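Local coordinates for protein ribonucleoside-diphosphate reductase subunit beta (Clostridium botulinum, PDB 6ZJK) that forms the diiron-containing small subunit of a class I ribonucleotide reductase, the enzyme that reduces ribonucleoside diphosphates to 2'-deoxyribonucleoside diphosphates, at residues 194-199 with 267-272. Sequence-based numbering, arbitrary orientation.
Sequences LRAIMA and EFRQMM
M198 lays its CG over one face of the F268 ring, 4.0 Å from the centroid, in a CH-pi contact. Its SD follows at 4.6 Å from the same centroid, approaching obliquely as a Met-aromatic contact. With CG anti to the backbone N (chi1 -174°) and a bend at chi2, the chain of M198 runs obliquely over the CG-CD1 rim of the ring and brings CE within 3.4 Å of the backbone O of F268. An unbranched thioether suits this place because it can bend to follow a flat surface. F268 reaches across to helix 190-220, its CZ 3.9 Å from L194 CB, which lies at the ring edge; F260 touches both L194 and F268. M271 sends its CE to 3.7 Å from R195 O and also touches A199, whose small methyl lets M271 CE come near the backbone N of A199. On the partly exposed flank, R195 NH1 and E267 OE1 form a salt bridge of 3.2 Å, with guanidinium and carboxylate planes only 14° apart; their long chains let the charges meet beyond the apolar layer. The segment axes cross at -37° and approach to 10.4 Å, joining helix 262-287 to helix 190-220, which supplies the iron ligand E204. Polarisable sulfur and an aromatic face suggest that dispersion does most of the work, while the single salt bridge probably adds electrostatic attraction at the partly exposed side.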
loop_
_atom_site.group_PDB
_atom_site.type_symbol
_atom_site.label_atom_id
_atom_site.label_comp_id
_atom_site.label_asym_id
_atom_site.label_seq_id
_atom_site.Cartn_x
_atom_site.Cartn_y
_atom_site.Cartn_z
ATOM N N LEU A 194 13.248 15.479 6.693
ATOM C CA LEU A 194 12.535 15.871 7.896
ATOM C C LEU A 194 11.485 16.943 7.657
ATOM O O LEU A 194 10.470 16.952 8.290
ATOM C CB LEU A 194 13.492 16.312 8.976
ATOM C CG LEU A 194 14.445 15.272 9.538
ATOM C CD1 LEU A 194 15.436 15.913 10.475
ATOM C CD2 LEU A 194 13.712 14.152 10.230
ATOM N N ARG A 195 11.741 17.845 6.724
ATOM C CA ARG A 195 10.771 18.869 6.386
ATOM C C ARG A 195 9.572 18.187 5.708
ATOM O O ARG A 195 8.455 18.524 5.955
ATOM C CB ARG A 195 11.386 19.959 5.524
ATOM C CG ARG A 195 12.394 20.835 6.231
ATOM C CD ARG A 195 12.727 22.093 5.451
ATOM N NE ARG A 195 13.951 21.946 4.684
ATOM C CZ ARG A 195 15.150 22.308 5.117
ATOM N NH1 ARG A 195 15.295 22.840 6.309
ATOM N NH2 ARG A 195 16.213 22.125 4.367
ATOM N N ALA A 196 9.817 17.145 4.954
ATOM C CA ALA A 196 8.731 16.437 4.341
ATOM C C ALA A 196 7.896 15.679 5.351
ATOM O O ALA A 196 6.734 15.508 5.167
ATOM C CB ALA A 196 9.225 15.513 3.296
ATOM N N ILE A 197 8.508 15.238 6.428
ATOM C CA ILE A 197 7.793 14.514 7.423
ATOM C C ILE A 197 6.875 15.456 8.134
ATOM O O ILE A 197 5.785 15.154 8.400
ATOM C CB ILE A 197 8.740 13.848 8.437
ATOM C CG1 ILE A 197 9.628 12.814 7.770
ATOM C CG2 ILE A 197 7.968 13.247 9.570
ATOM C CD1 ILE A 197 8.969 11.556 7.383
ATOM N N MET A 198 7.348 16.641 8.403
ATOM C CA MET A 198 6.561 17.640 9.077
ATOM C C MET A 198 5.427 18.106 8.163
ATOM O O MET A 198 4.366 18.323 8.598
ATOM C CB MET A 198 7.483 18.756 9.597
ATOM C CG MET A 198 6.894 19.831 10.460
ATOM S SD MET A 198 6.059 19.434 11.932
ATOM C CE MET A 198 5.137 20.883 12.208
ATOM N N ALA A 199 5.678 18.181 6.874
ATOM C CA ALA A 199 4.656 18.545 5.901
ATOM C C ALA A 199 3.488 17.585 5.942
ATOM O O ALA A 199 2.367 17.984 5.987
ATOM C CB ALA A 199 5.242 18.573 4.549
ATOM N N GLU A 267 12.104 25.890 12.760
ATOM C CA GLU A 267 11.627 25.826 11.380
ATOM C C GLU A 267 10.370 24.963 11.260
ATOM O O GLU A 267 9.438 25.303 10.522
ATOM C CB GLU A 267 12.751 25.289 10.492
ATOM C CG GLU A 267 14.085 25.954 10.680
ATOM C CD GLU A 267 15.107 25.460 9.671
ATOM O OE1 GLU A 267 14.702 25.081 8.543
ATOM O OE2 GLU A 267 16.309 25.424 10.015
ATOM N N PHE A 268 10.199 23.926 12.079
ATOM C CA PHE A 268 8.941 23.189 12.108
ATOM C C PHE A 268 7.788 24.061 12.602
ATOM O O PHE A 268 6.668 23.969 12.085
ATOM C CB PHE A 268 9.083 21.947 12.995
ATOM C CG PHE A 268 9.925 20.846 12.390
ATOM C CD1 PHE A 268 10.378 20.930 11.078
ATOM C CD2 PHE A 268 10.203 19.697 13.116
ATOM C CE1 PHE A 268 11.128 19.906 10.514
ATOM C CE2 PHE A 268 10.959 18.656 12.560
ATOM C CZ PHE A 268 11.422 18.766 11.259
ATOM N N ARG A 269 8.022 24.872 13.635
ATOM C CA ARG A 269 6.985 25.758 14.156
ATOM C C ARG A 269 6.511 26.751 13.097
ATOM O O ARG A 269 5.323 27.088 13.047
ATOM C CB ARG A 269 7.467 26.471 15.423
ATOM C CG ARG A 269 7.458 25.547 16.651
ATOM C CD ARG A 269 7.906 26.208 17.940
ATOM N NE ARG A 269 6.819 26.802 18.699
ATOM C CZ ARG A 269 6.509 28.097 18.693
ATOM N NH1 ARG A 269 7.212 28.957 17.970
ATOM N NH2 ARG A 269 5.497 28.526 19.414
ATOM N N GLN A 270 7.412 27.209 12.261
ATOM C CA GLN A 270 7.074 28.144 11.226
ATOM C C GLN A 270 6.342 27.510 10.066
ATOM O O GLN A 270 5.580 28.160 9.405
ATOM C CB GLN A 270 8.292 28.848 10.700
ATOM C CG GLN A 270 8.872 29.835 11.676
ATOM C CD GLN A 270 7.898 30.864 12.173
ATOM O OE1 GLN A 270 7.414 31.652 11.416
ATOM N NE2 GLN A 270 7.657 30.882 13.460
ATOM N N MET A 271 6.562 26.221 9.842
ATOM C CA MET A 271 5.902 25.475 8.810
ATOM C C MET A 271 4.485 25.381 9.223
ATOM O O MET A 271 3.631 25.552 8.444
ATOM C CB MET A 271 6.495 24.080 8.673
ATOM C CG MET A 271 7.854 24.030 8.019
ATOM S SD MET A 271 8.429 22.421 7.516
ATOM C CE MET A 271 7.165 21.928 6.414
ATOM N N MET A 272 4.227 25.103 10.461
ATOM C CA MET A 272 2.899 25.046 10.925
ATOM C C MET A 272 2.206 26.418 10.840
ATOM O O MET A 272 1.057 26.477 10.568
ATOM C CB MET A 272 2.925 24.526 12.316
ATOM C CG MET A 272 1.636 24.438 13.022
ATOM S SD MET A 272 0.436 23.313 12.358
ATOM C CE MET A 272 0.822 21.759 13.073
#